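Local coordinates for protein Ac-ASP-7 (Ancylostoma caninum, PDB 3S6S) that is of unknown function but is a hookworm secreted protein of the SCP/TAPS (CAP) family, whose hookworm members are thought to act in host-parasite interactions, at residues A[23-28]-A[104-109]; A[16-21]-A[90-95]; A[32-37]-A[171-176]; A[54-59]-A[73-78]. All coordinates share one frame; numbering follows the deposited sequence.

Contact 1: residues A[23-28]-A[104-109]; sequences DTFHNG and NSMRQV
The imidazole of H26, laid against V109 of the crossing helix, is gripped at both nitrogens: ND1 gives its hydrogen bond to the carbonyl of I22 one turn back, and NE2 pairs with the hydroxyl of Y140. These bonds fix the ring's rotation and present its CD2-NE2 side to V109. V109 meets it with both methyls, CG1 3.6 Å from H26 CD2 and CG2 3.8 Å from H26 NE2, the two side chains crossing at about a right angle. F25 and M106 reach toward each other from opposite directions. The M106 chain is bent at chi2 (-62°) and again at chi3, which brings SD to 4.0 Å from F25 CZ, at the ring edge, a Met-aromatic contact. The methyl CE of M106 lies as near, 4.0 Å from F25 CE1. Behind the pair, F25 packs on L96 and M106 on F99 of helix 88-99. The axes of the two short segments run 80° apart and approach to 11.1 Å. R30 NE, just beyond 23-28, adds a polar link to V109 O. Within this buried part of the CAP domain both H26 nitrogens have partners outside the segments, so the ring is held in orientation and V109 meets it by van der Waals packing.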
loop_
_atom_site.group_PDB
_atom_site.type_symbol
_atom_site.label_atom_id
_atom_site.label_comp_id
_atom_site.label_asym_id
_atom_site.label_seq_id
_atom_site.Cartn_x
_atom_site.Cartn_y
_atom_site.Cartn_z
ATOM N N ASP A 23 -3.333 -5.175 -3.202
ATOM C CA ASP A 23 -4.104 -4.564 -2.138
ATOM C C ASP A 23 -4.213 -5.482 -0.929
ATOM O O ASP A 23 -4.110 -5.028 0.212
ATOM C CB ASP A 23 -5.488 -4.185 -2.645
ATOM C CG ASP A 23 -6.378 -3.680 -1.547
ATOM O OD1 ASP A 23 -7.092 -4.504 -0.927
ATOM O OD2 ASP A 23 -6.343 -2.461 -1.293
ATOM N N THR A 24 -4.398 -6.774 -1.174
ATOM C CA THR A 24 -4.507 -7.726 -0.071
ATOM C C THR A 24 -3.166 -7.914 0.634
ATOM O O THR A 24 -3.099 -7.976 1.866
ATOM C CB THR A 24 -5.069 -9.090 -0.529
ATOM O OG1 THR A 24 -6.433 -8.929 -0.963
ATOM C CG2 THR A 24 -5.037 -10.073 0.617
ATOM N N PHE A 25 -2.095 -7.970 -0.150
ATOM C CA PHE A 25 -0.760 -8.023 0.413
ATOM C C PHE A 25 -0.505 -6.824 1.320
ATOM O O PHE A 25 -0.025 -6.967 2.440
ATOM C CB PHE A 25 0.287 -8.060 -0.696
ATOM C CG PHE A 25 1.697 -7.912 -0.200
ATOM C CD1 PHE A 25 2.246 -6.649 -0.002
ATOM C CD2 PHE A 25 2.478 -9.037 0.056
ATOM C CE1 PHE A 25 3.549 -6.504 0.452
ATOM C CE2 PHE A 25 3.774 -8.912 0.522
ATOM C CZ PHE A 25 4.319 -7.640 0.713
ATOM N N HIS A 26 -0.815 -5.631 0.833
ATOM C CA HIS A 26 -0.641 -4.431 1.650
ATOM C C HIS A 26 -1.504 -4.438 2.897
ATOM O O HIS A 26 -0.991 -4.336 4.011
ATOM C CB HIS A 26 -0.949 -3.167 0.842
ATOM C CG HIS A 26 0.189 -2.715 -0.015
ATOM N ND1 HIS A 26 0.494 -3.308 -1.221
ATOM C CD2 HIS A 26 1.099 -1.728 0.161
ATOM C CE1 HIS A 26 1.531 -2.691 -1.760
ATOM N NE2 HIS A 26 1.923 -1.736 -0.935
ATOM N N ASN A 27 -2.820 -4.544 2.724
ATOM C CA ASN A 27 -3.700 -4.342 3.876
ATOM C C ASN A 27 -3.749 -5.526 4.825
ATOM O O ASN A 27 -3.911 -5.355 6.046
ATOM C CB ASN A 27 -5.086 -3.851 3.450
ATOM C CG ASN A 27 -5.068 -2.381 3.051
ATOM O OD1 ASN A 27 -4.603 -1.519 3.821
ATOM N ND2 ASN A 27 -5.520 -2.091 1.830
ATOM N N GLY A 28 -3.567 -6.720 4.268
ATOM C CA GLY A 28 -3.370 -7.905 5.085
ATOM C C GLY A 28 -2.211 -7.746 6.056
ATOM O O GLY A 28 -2.333 -8.057 7.243
ATOM N N ASN A 104 13.514 -2.020 3.182
ATOM C CA ASN A 104 13.353 -0.617 2.848
ATOM C C ASN A 104 12.035 -0.351 2.129
ATOM O O ASN A 104 11.374 0.648 2.396
ATOM C CB ASN A 104 14.545 -0.085 2.045
ATOM C CG ASN A 104 15.822 -0.025 2.871
ATOM O OD1 ASN A 104 16.905 -0.380 2.396
ATOM N ND2 ASN A 104 15.698 0.409 4.125
ATOM N N SER A 105 11.656 -1.247 1.220
ATOM C CA SER A 105 10.358 -1.135 0.564
ATOM C C SER A 105 9.242 -1.282 1.589
ATOM O O SER A 105 8.261 -0.554 1.550
ATOM C CB SER A 105 10.207 -2.193 -0.537
ATOM O OG SER A 105 10.970 -1.852 -1.686
ATOM N N MET A 106 9.407 -2.226 2.513
ATOM C CA MET A 106 8.368 -2.530 3.481
ATOM C C MET A 106 8.092 -1.374 4.445
ATOM O O MET A 106 6.980 -1.247 4.939
ATOM C CB MET A 106 8.679 -3.823 4.232
ATOM C CG MET A 106 8.579 -5.076 3.361
ATOM S SD MET A 106 6.920 -5.378 2.691
ATOM C CE MET A 106 7.128 -4.775 1.046
ATOM N N ARG A 107 9.089 -0.529 4.703
ATOM C CA ARG A 107 8.850 0.686 5.475
ATOM C C ARG A 107 7.698 1.511 4.915
ATOM O O ARG A 107 6.864 2.009 5.672
ATOM C CB ARG A 107 10.086 1.573 5.516
ATOM C CG ARG A 107 11.009 1.305 6.658
ATOM C CD ARG A 107 11.962 2.483 6.783
ATOM N NE ARG A 107 11.574 3.338 7.889
ATOM C CZ ARG A 107 11.482 4.654 7.820
ATOM N NH1 ARG A 107 11.772 5.279 6.677
ATOM N NH2 ARG A 107 11.117 5.338 8.904
ATOM N N GLN A 108 7.664 1.677 3.594
ATOM C CA GLN A 108 6.567 2.414 2.976
ATOM C C GLN A 108 5.240 1.648 3.074
ATOM O O GLN A 108 4.214 2.203 3.467
ATOM C CB GLN A 108 6.891 2.737 1.519
ATOM C CG GLN A 108 5.745 3.401 0.787
ATOM C CD GLN A 108 5.464 4.814 1.285
ATOM O OE1 GLN A 108 6.222 5.757 0.993
ATOM N NE2 GLN A 108 4.370 4.974 2.044
ATOM N N VAL A 109 5.283 0.365 2.725
ATOM C CA VAL A 109 4.112 -0.505 2.713
ATOM C C VAL A 109 3.357 -0.456 4.035
ATOM O O VAL A 109 2.128 -0.530 4.096
ATOM C CB VAL A 109 4.559 -1.962 2.476
ATOM C CG1 VAL A 109 3.400 -2.946 2.705
ATOM C CG2 VAL A 109 5.148 -2.096 1.073
#

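Contact 2: residues A[16-21]-A[90-95]; sequences RPFREA and SALKEI
L92 joins F18 and A21 where helix 88-99 packs beside helix 16-34, two helices on the same face of the central sheet in the alpha-beta-alpha sandwich of the CAP domain. S90 belongs to the first turn, where its backbone N is bonded to S87 OG; the residues just ahead of it, A88 and I89, touch the F18 ring and extend the apolar strip toward the helix start. L92 then does nearly all the work. Its CG stands anti to the backbone N (chi1 -166°), which sends the isobutyl group between the helices. There L92 CG sits 4.3 Å from F18 CD2, near the plane of the ring and at its edge. K93 follows with its CA 7.2 Å from that of A21, the nearest CA pair of the two segments; its side chain is modelled only to CB. I95, a turn on from A91, packs on F80 and M134 of the sheet. W136 lies beneath both F18 and L92, so the two side chains share one floor. On the outward side of 16-21, R16 NE binds E20 OE2 in a salt bridge of 2.9 Å, meeting that oxygen from above the carboxylate plane. The side chains that touch between the helices are apolar, though L92 CD1 also lies 4.2 Å from F18 O, and the tightest pair is methyl against methyl, L92 CD1 3.6 Å from A21 CB.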
loop_
_atom_site.group_PDB
_atom_site.type_symbol
_atom_site.label_atom_id
_atom_site.label_comp_id
_atom_site.label_asym_id
_atom_site.label_seq_id
_atom_site.Cartn_x
_atom_site.Cartn_y
_atom_site.Cartn_z
ATOM N N ARG A 16 -8.406 -6.529 -12.124
ATOM C CA ARG A 16 -8.866 -6.836 -10.781
ATOM C C ARG A 16 -7.968 -7.776 -9.954
ATOM O O ARG A 16 -7.520 -7.407 -8.878
ATOM C CB ARG A 16 -10.297 -7.365 -10.853
ATOM C CG ARG A 16 -10.936 -7.601 -9.509
ATOM C CD ARG A 16 -12.443 -7.675 -9.638
ATOM N NE ARG A 16 -13.057 -7.949 -8.350
ATOM C CZ ARG A 16 -14.140 -8.702 -8.189
ATOM N NH1 ARG A 16 -14.716 -9.256 -9.250
ATOM N NH2 ARG A 16 -14.637 -8.906 -6.970
ATOM N N PRO A 17 -7.714 -9.000 -10.436
ATOM C CA PRO A 17 -6.935 -9.883 -9.558
ATOM C C PRO A 17 -5.522 -9.357 -9.247
ATOM O O PRO A 17 -5.008 -9.628 -8.161
ATOM C CB PRO A 17 -6.882 -11.210 -10.329
ATOM C CG PRO A 17 -7.154 -10.854 -11.734
ATOM C CD PRO A 17 -8.038 -9.634 -11.724
ATOM N N PHE A 18 -4.911 -8.620 -10.169
ATOM C CA PHE A 18 -3.609 -8.002 -9.888
ATOM C C PHE A 18 -3.728 -6.918 -8.820
ATOM O O PHE A 18 -2.975 -6.912 -7.851
ATOM C CB PHE A 18 -2.983 -7.429 -11.158
ATOM C CG PHE A 18 -2.698 -8.460 -12.190
ATOM C CD1 PHE A 18 -3.611 -8.719 -13.196
ATOM C CD2 PHE A 18 -1.526 -9.204 -12.140
ATOM C CE1 PHE A 18 -3.352 -9.694 -14.155
ATOM C CE2 PHE A 18 -1.256 -10.183 -13.095
ATOM C CZ PHE A 18 -2.167 -10.429 -14.100
ATOM N N ARG A 19 -4.697 -6.025 -9.015
ATOM C CA ARG A 19 -5.042 -5.001 -8.048
ATOM C C ARG A 19 -5.361 -5.599 -6.689
ATOM O O ARG A 19 -4.962 -5.069 -5.644
ATOM C CB ARG A 19 -6.249 -4.206 -8.537
ATOM C CG ARG A 19 -6.837 -3.278 -7.496
ATOM C CD ARG A 19 -7.897 -2.378 -8.101
ATOM N NE ARG A 19 -9.169 -3.073 -8.260
ATOM C CZ ARG A 19 -9.797 -3.257 -9.420
ATOM N NH1 ARG A 19 -9.280 -2.796 -10.552
ATOM N NH2 ARG A 19 -10.953 -3.909 -9.447
ATOM N N GLU A 20 -6.075 -6.713 -6.697
ATOM C CA GLU A 20 -6.530 -7.311 -5.458
ATOM C C GLU A 20 -5.403 -8.003 -4.726
ATOM O O GLU A 20 -5.298 -7.917 -3.501
ATOM C CB GLU A 20 -7.677 -8.265 -5.744
ATOM C CG GLU A 20 -8.868 -7.523 -6.307
ATOM C CD GLU A 20 -10.173 -8.219 -6.037
ATOM O OE1 GLU A 20 -10.139 -9.434 -5.741
ATOM O OE2 GLU A 20 -11.225 -7.545 -6.126
ATOM N N ALA A 21 -4.550 -8.670 -5.485
ATOM C CA ALA A 21 -3.402 -9.356 -4.914
ATOM C C ALA A 21 -2.491 -8.351 -4.196
ATOM O O ALA A 21 -2.013 -8.603 -3.087
ATOM C CB ALA A 21 -2.633 -10.109 -6.013
ATOM N N SER A 90 0.597 -15.667 -11.037
ATOM C CA SER A 90 1.362 -16.481 -10.099
ATOM C C SER A 90 2.723 -15.832 -9.852
ATOM O O SER A 90 3.204 -15.792 -8.723
ATOM C CB SER A 90 1.531 -17.911 -10.621
ATOM O OG SER A 90 0.302 -18.618 -10.560
ATOM N N ALA A 91 3.324 -15.316 -10.919
ATOM C CA ALA A 91 4.594 -14.619 -10.815
ATOM C C ALA A 91 4.496 -13.442 -9.834
ATOM O O ALA A 91 5.357 -13.271 -8.961
ATOM C CB ALA A 91 5.044 -14.138 -12.190
ATOM N N LEU A 92 3.440 -12.643 -9.995
ATOM C CA LEU A 92 3.186 -11.485 -9.148
ATOM C C LEU A 92 3.197 -11.923 -7.706
ATOM O O LEU A 92 3.897 -11.347 -6.867
ATOM C CB LEU A 92 1.826 -10.880 -9.481
ATOM C CG LEU A 92 1.445 -9.477 -8.980
ATOM C CD1 LEU A 92 0.311 -9.547 -7.969
ATOM C CD2 LEU A 92 2.640 -8.671 -8.444
ATOM N N LYS A 93 2.420 -12.959 -7.426
ATOM C CA LYS A 93 2.323 -13.497 -6.078
ATOM C C LYS A 93 3.707 -13.811 -5.499
ATOM O O LYS A 93 3.955 -13.582 -4.311
ATOM C CB LYS A 93 1.451 -14.725 -6.074
ATOM N N GLU A 94 4.603 -14.330 -6.342
ATOM C CA GLU A 94 5.950 -14.698 -5.915
ATOM C C GLU A 94 6.823 -13.457 -5.758
ATOM O O GLU A 94 7.585 -13.337 -4.801
ATOM C CB GLU A 94 6.597 -15.651 -6.920
ATOM C CG GLU A 94 5.887 -16.985 -7.044
ATOM C CD GLU A 94 6.513 -17.909 -8.085
ATOM O OE1 GLU A 94 7.282 -17.428 -8.956
ATOM O OE2 GLU A 94 6.228 -19.126 -8.020
ATOM N N ILE A 95 6.710 -12.547 -6.717
ATOM C CA ILE A 95 7.415 -11.270 -6.659
ATOM C C ILE A 95 7.104 -10.516 -5.372
ATOM O O ILE A 95 7.995 -9.909 -4.784
ATOM C CB ILE A 95 7.074 -10.404 -7.861
ATOM C CG1 ILE A 95 7.807 -10.940 -9.084
ATOM C CG2 ILE A 95 7.450 -8.954 -7.608
ATOM C CD1 ILE A 95 7.380 -10.287 -10.364
#

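Contact 3: residues A[32-37]-A[171-176]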
loop_
_atom_site.group_PDB
_atom_site.type_symbol
_atom_site.label_atom_id
_atom_site.label_comp_id
_atom_site.label_asym_id
_atom_site.label_seq_id
_atom_site.Cartn_x
_atom_site.Cartn_y
_atom_site.Cartn_z
ATOM N N ARG A 32 -2.367 -7.214 10.321
ATOM C CA ARG A 32 -1.616 -8.040 11.263
ATOM C C ARG A 32 -0.666 -7.208 12.114
ATOM O O ARG A 32 -0.487 -7.469 13.305
ATOM C CB ARG A 32 -0.859 -9.143 10.528
ATOM C CG ARG A 32 -1.769 -10.203 9.927
ATOM C CD ARG A 32 -1.137 -10.831 8.688
ATOM N NE ARG A 32 0.283 -11.117 8.883
ATOM C CZ ARG A 32 1.158 -11.260 7.891
ATOM N NH1 ARG A 32 0.761 -11.130 6.624
ATOM N NH2 ARG A 32 2.434 -11.515 8.165
ATOM N N ILE A 33 -0.065 -6.191 11.516
ATOM C CA ILE A 33 0.808 -5.315 12.288
ATOM C C ILE A 33 0.016 -4.544 13.335
ATOM O O ILE A 33 0.452 -4.422 14.482
ATOM C CB ILE A 33 1.579 -4.353 11.404
ATOM C CG1 ILE A 33 2.432 -5.144 10.418
ATOM C CG2 ILE A 33 2.450 -3.427 12.254
ATOM C CD1 ILE A 33 3.470 -4.317 9.729
ATOM N N ALA A 34 -1.154 -4.042 12.944
ATOM C CA ALA A 34 -2.008 -3.290 13.861
ATOM C C ALA A 34 -2.299 -4.109 15.113
ATOM O O ALA A 34 -2.309 -3.588 16.224
ATOM C CB ALA A 34 -3.308 -2.893 13.179
ATOM N N LYS A 35 -2.538 -5.396 14.921
ATOM C CA LYS A 35 -2.857 -6.280 16.031
ATOM C C LYS A 35 -1.573 -6.781 16.678
ATOM O O LYS A 35 -1.590 -7.723 17.472
ATOM C CB LYS A 35 -3.703 -7.450 15.542
ATOM C CG LYS A 35 -5.055 -7.032 14.998
ATOM C CD LYS A 35 -5.539 -7.989 13.896
ATOM C CE LYS A 35 -6.255 -9.217 14.462
ATOM N NZ LYS A 35 -6.469 -10.275 13.416
ATOM N N GLY A 36 -0.460 -6.147 16.315
ATOM C CA GLY A 36 0.840 -6.475 16.869
ATOM C C GLY A 36 1.254 -7.923 16.687
ATOM O O GLY A 36 2.092 -8.427 17.442
ATOM N N GLU A 37 0.688 -8.595 15.688
ATOM C CA GLU A 37 0.985 -10.010 15.486
ATOM C C GLU A 37 1.564 -10.362 14.116
ATOM O O GLU A 37 1.309 -11.444 13.580
ATOM C CB GLU A 37 -0.245 -10.862 15.781
ATOM C CG GLU A 37 -1.340 -10.754 14.766
ATOM C CD GLU A 37 -2.682 -11.080 15.370
ATOM O OE1 GLU A 37 -3.589 -11.492 14.623
ATOM O OE2 GLU A 37 -2.831 -10.911 16.601
ATOM N N GLU A 171 -12.746 -0.239 10.455
ATOM C CA GLU A 171 -13.501 -1.345 9.899
ATOM C C GLU A 171 -13.069 -2.740 10.321
ATOM O O GLU A 171 -13.800 -3.420 11.049
ATOM C CB GLU A 171 -13.658 -1.240 8.387
ATOM C CG GLU A 171 -15.114 -0.978 7.985
ATOM C CD GLU A 171 -16.123 -1.385 9.074
ATOM O OE1 GLU A 171 -16.004 -2.504 9.630
ATOM O OE2 GLU A 171 -17.024 -0.571 9.384
ATOM N N TRP A 172 -11.915 -3.184 9.859
ATOM C CA TRP A 172 -11.438 -4.498 10.264
ATOM C C TRP A 172 -10.150 -4.278 11.061
ATOM O O TRP A 172 -9.077 -4.723 10.675
ATOM C CB TRP A 172 -11.179 -5.367 9.040
ATOM C CG TRP A 172 -12.328 -5.479 8.055
ATOM C CD1 TRP A 172 -13.348 -6.408 8.070
ATOM C CD2 TRP A 172 -12.549 -4.669 6.887
ATOM N NE1 TRP A 172 -14.178 -6.217 6.994
ATOM C CE2 TRP A 172 -13.719 -5.158 6.255
ATOM C CE3 TRP A 172 -11.873 -3.578 6.317
ATOM C CZ2 TRP A 172 -14.226 -4.597 5.080
ATOM C CZ3 TRP A 172 -12.381 -3.015 5.150
ATOM C CH2 TRP A 172 -13.554 -3.522 4.548
ATOM N N ASN A 173 -10.305 -3.583 12.179
ATOM C CA ASN A 173 -9.226 -2.950 12.936
ATOM C C ASN A 173 -8.245 -2.098 12.114
ATOM O O ASN A 173 -7.101 -1.872 12.511
ATOM C CB ASN A 173 -8.535 -3.902 13.932
ATOM C CG ASN A 173 -7.830 -5.054 13.263
ATOM O OD1 ASN A 173 -8.279 -6.207 13.350
ATOM N ND2 ASN A 173 -6.705 -4.761 12.601
ATOM N N LEU A 174 -8.726 -1.603 10.979
ATOM C CA LEU A 174 -8.014 -0.575 10.244
ATOM C C LEU A 174 -8.848 0.701 10.254
ATOM O O LEU A 174 -10.078 0.633 10.223
ATOM C CB LEU A 174 -7.719 -1.030 8.811
ATOM C CG LEU A 174 -6.730 -2.198 8.698
ATOM C CD1 LEU A 174 -6.674 -2.716 7.282
ATOM C CD2 LEU A 174 -5.340 -1.778 9.180
ATOM N N CYS A 175 -8.167 1.849 10.344
ATOM C CA CYS A 175 -8.782 3.164 10.164
ATOM C C CYS A 175 -8.797 3.553 8.685
ATOM O O CYS A 175 -7.810 3.371 7.975
ATOM C CB CYS A 175 -8.027 4.223 10.965
ATOM S SG CYS A 175 -7.966 3.903 12.750
ATOM N N TYR A 176 -9.923 4.068 8.214
ATOM C CA TYR A 176 -10.022 4.529 6.832
ATOM C C TYR A 176 -10.462 5.988 6.769
ATOM O O TYR A 176 -11.472 6.365 7.359
ATOM C CB TYR A 176 -11.006 3.665 6.037
ATOM C CG TYR A 176 -10.548 2.244 5.798
ATOM C CD1 TYR A 176 -10.746 1.250 6.758
ATOM C CD2 TYR A 176 -9.923 1.889 4.615
ATOM C CE1 TYR A 176 -10.336 -0.055 6.537
ATOM C CE2 TYR A 176 -9.504 0.594 4.392
ATOM C CZ TYR A 176 -9.723 -0.377 5.358
ATOM O OH TYR A 176 -9.308 -1.665 5.129
#
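N173 lies across the aliphatic chain of K35, the two side chains crossing at about a right angle. Its OD1 comes to 3.3 Å from K35 CD, while ND2 stands 3.7 Å from K35 CG, so both ends of the amide rest on methylenes. A34 adds its methyl, CB being 3.9 Å from N173 ND2. The amide is carried there by a chi1 of 64°, which sets CG between the backbone N and the carbonyl carbon, on a residue that itself has positive phi. K35 runs on past the amide and bends at chi3, its NZ forming a weak salt bridge with E37 OE1 at 3.4 Å. Behind K35 the long helix 16-34 ends in a Schellman motif: G36, at positive phi, is the C-prime residue, with E37 N bonded to R32 O and G36 N to I33 O at 2.7 Å. On the other side, 171-174 form the turn between strands 169-170 and 175-176, where E171 N reaches L174 O at 2.8 Å. This small cysteine-rich hairpin near the end of the modelled chain is fastened by the C162-C175 disulfide, and C175 also makes backbone bonds with M47 and G49. Q31, farther back on the helix, touches both N173 and W172.

Contact 4: residues A[54-59]-A[73-78]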
loop_
_atom_site.group_PDB
_atom_site.type_symbol
_atom_site.label_atom_id
_atom_site.label_comp_id
_atom_site.label_asym_id
_atom_site.label_seq_id
_atom_site.Cartn_x
_atom_site.Cartn_y
_atom_site.Cartn_z
ATOM N N CYS A 54 -7.486 4.967 -7.788
ATOM C CA CYS A 54 -7.226 4.893 -9.224
ATOM C C CYS A 54 -6.419 6.072 -9.726
ATOM O O CYS A 54 -5.640 5.929 -10.668
ATOM C CB CYS A 54 -8.527 4.806 -10.021
ATOM S SG CYS A 54 -9.628 3.455 -9.543
ATOM N N GLY A 55 -6.623 7.231 -9.112
ATOM C CA GLY A 55 -5.826 8.408 -9.405
ATOM C C GLY A 55 -4.359 8.154 -9.125
ATOM O O GLY A 55 -3.503 8.456 -9.957
ATOM N N LEU A 56 -4.062 7.578 -7.964
ATOM C CA LEU A 56 -2.684 7.226 -7.648
ATOM C C LEU A 56 -2.175 6.049 -8.486
ATOM O O LEU A 56 -0.976 5.939 -8.718
ATOM C CB LEU A 56 -2.496 6.934 -6.160
ATOM C CG LEU A 56 -2.729 8.108 -5.219
ATOM C CD1 LEU A 56 -2.519 7.675 -3.780
ATOM C CD2 LEU A 56 -1.814 9.277 -5.595
ATOM N N GLU A 57 -3.068 5.172 -8.943
ATOM C CA GLU A 57 -2.620 4.146 -9.871
ATOM C C GLU A 57 -2.153 4.786 -11.184
ATOM O O GLU A 57 -1.142 4.389 -11.751
ATOM C CB GLU A 57 -3.675 3.083 -10.143
ATOM C CG GLU A 57 -3.411 2.386 -11.473
ATOM C CD GLU A 57 -4.230 1.122 -11.698
ATOM O OE1 GLU A 57 -4.845 0.602 -10.737
ATOM O OE2 GLU A 57 -4.237 0.651 -12.854
ATOM N N GLU A 58 -2.880 5.793 -11.643
ATOM C CA GLU A 58 -2.483 6.553 -12.802
ATOM C C GLU A 58 -1.152 7.309 -12.568
ATOM O O GLU A 58 -0.336 7.452 -13.487
ATOM C CB GLU A 58 -3.614 7.502 -13.209
ATOM C CG GLU A 58 -3.311 8.456 -14.370
ATOM C CD GLU A 58 -2.682 7.788 -15.607
ATOM O OE1 GLU A 58 -1.961 8.502 -16.355
ATOM O OE2 GLU A 58 -2.903 6.575 -15.836
ATOM N N GLU A 59 -0.923 7.783 -11.347
ATOM C CA GLU A 59 0.370 8.396 -11.063
ATOM C C GLU A 59 1.461 7.325 -11.114
ATOM O O GLU A 59 2.548 7.555 -11.630
ATOM C CB GLU A 59 0.385 9.139 -9.718
ATOM C CG GLU A 59 -0.698 10.225 -9.548
ATOM C CD GLU A 59 -0.443 11.102 -8.323
ATOM O OE1 GLU A 59 -1.213 12.064 -8.102
ATOM O OE2 GLU A 59 0.542 10.834 -7.591
ATOM N N HIS A 73 5.419 14.973 -7.058
ATOM C CA HIS A 73 4.123 15.197 -6.444
ATOM C C HIS A 73 4.144 14.804 -4.966
ATOM O O HIS A 73 3.099 14.700 -4.325
ATOM C CB HIS A 73 3.032 14.464 -7.236
ATOM C CG HIS A 73 2.921 14.926 -8.659
ATOM N ND1 HIS A 73 2.031 15.898 -9.064
ATOM C CD2 HIS A 73 3.617 14.574 -9.766
ATOM C CE1 HIS A 73 2.165 16.105 -10.362
ATOM N NE2 HIS A 73 3.123 15.315 -10.812
ATOM N N HIS A 74 5.349 14.591 -4.434
ATOM C CA HIS A 74 5.543 14.372 -3.002
ATOM C C HIS A 74 4.878 13.108 -2.500
ATOM O O HIS A 74 4.292 13.086 -1.410
ATOM C CB HIS A 74 5.065 15.587 -2.208
ATOM C CG HIS A 74 5.828 16.834 -2.530
ATOM N ND1 HIS A 74 5.322 17.826 -3.344
ATOM C CD2 HIS A 74 7.080 17.223 -2.186
ATOM C CE1 HIS A 74 6.225 18.782 -3.474
ATOM N NE2 HIS A 74 7.299 18.440 -2.782
ATOM N N ARG A 75 4.998 12.056 -3.302
ATOM C CA ARG A 75 4.430 10.757 -2.983
ATOM C C ARG A 75 5.486 9.798 -2.467
ATOM O O ARG A 75 6.676 10.003 -2.671
ATOM C CB ARG A 75 3.809 10.135 -4.240
ATOM C CG ARG A 75 2.872 11.041 -4.986
ATOM C CD ARG A 75 1.695 11.403 -4.119
ATOM N NE ARG A 75 0.575 11.855 -4.933
ATOM C CZ ARG A 75 -0.460 12.541 -4.455
ATOM N NH1 ARG A 75 -0.507 12.869 -3.168
ATOM N NH2 ARG A 75 -1.446 12.899 -5.262
ATOM N N GLY A 76 5.034 8.728 -1.822
ATOM C CA GLY A 76 5.895 7.598 -1.549
ATOM C C GLY A 76 5.829 6.687 -2.767
ATOM O O GLY A 76 4.839 6.705 -3.508
ATOM N N VAL A 77 6.885 5.903 -2.979
ATOM C CA VAL A 77 6.956 5.008 -4.118
ATOM C C VAL A 77 7.570 3.684 -3.689
ATOM O O VAL A 77 8.538 3.662 -2.926
ATOM C CB VAL A 77 7.822 5.601 -5.265
ATOM C CG1 VAL A 77 7.836 4.660 -6.479
ATOM C CG2 VAL A 77 7.323 6.975 -5.669
ATOM N N THR A 78 6.989 2.583 -4.163
ATOM C CA THR A 78 7.656 1.287 -4.129
ATOM C C THR A 78 7.734 0.672 -5.529
ATOM O O THR A 78 6.908 0.943 -6.393
ATOM C CB THR A 78 6.972 0.287 -3.178
ATOM O OG1 THR A 78 5.624 0.034 -3.621
ATOM C CG2 THR A 78 6.991 0.821 -1.742
#
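The guanidinium of R75 is held on two fronts: a carboxylate lies at its edge and a leucine methyl over one face. E59 is gripped side-on, one oxygen to each of two nitrogens. R75 NE reaches E59 OE2 at 2.8 Å and R75 NH2 reaches E59 OE1 at 3.0 Å, the second bond almost straight at 175°. Both oxygens are met on their syn side and lie close to the guanidinium plane, and the two flat groups are 26° apart. L56, one turn earlier on the helix, sets CD2 3.6 Å from R75 NE, so the methyl blocks that face while the pair of bonds keeps the group from turning. E59 is extended beyond CG, whereas R75 folds at chi2 (-62°), which turns the guanidinium end toward E59; R75 CG, set by chi1, is also 3.5 Å from E59 OE2. H73 adds only a loose contact, CB 4.4 Å from E59 OE2. R75 follows H74, the positive-phi C-prime residue of the Schellman motif that ends helix 69-72. V139 of strand 133-140 touches L56, E59 and R75 alike. The salt bridge thereby ties helix 54-65 to the entry of edge strand 76-83, on the face of the CAP-domain alpha-beta-alpha sandwich across the sheet from helix 16-34.

In the fold
From the N terminus, helix 16-34 supplies the first segment of three contacts in turn. Contact 2 closes a loop to helix 88-99, contact 1 a longer one to helix 103-110, and contact 3 the longest, to the hairpin near the end of the modelled chain; the three cross one another along the chain. Contact 4, between helix 54-65 and the start of strand 76-83, is local and nests inside all three loops. Contacts 1 and 3 touch where N27 O meets L174 CD1, and contacts 1 and 4 where Q108 packs on G76 and T78. Contacts 3 and 4 lie on opposite sides of the chain's centre, about 23 Å apart between centres.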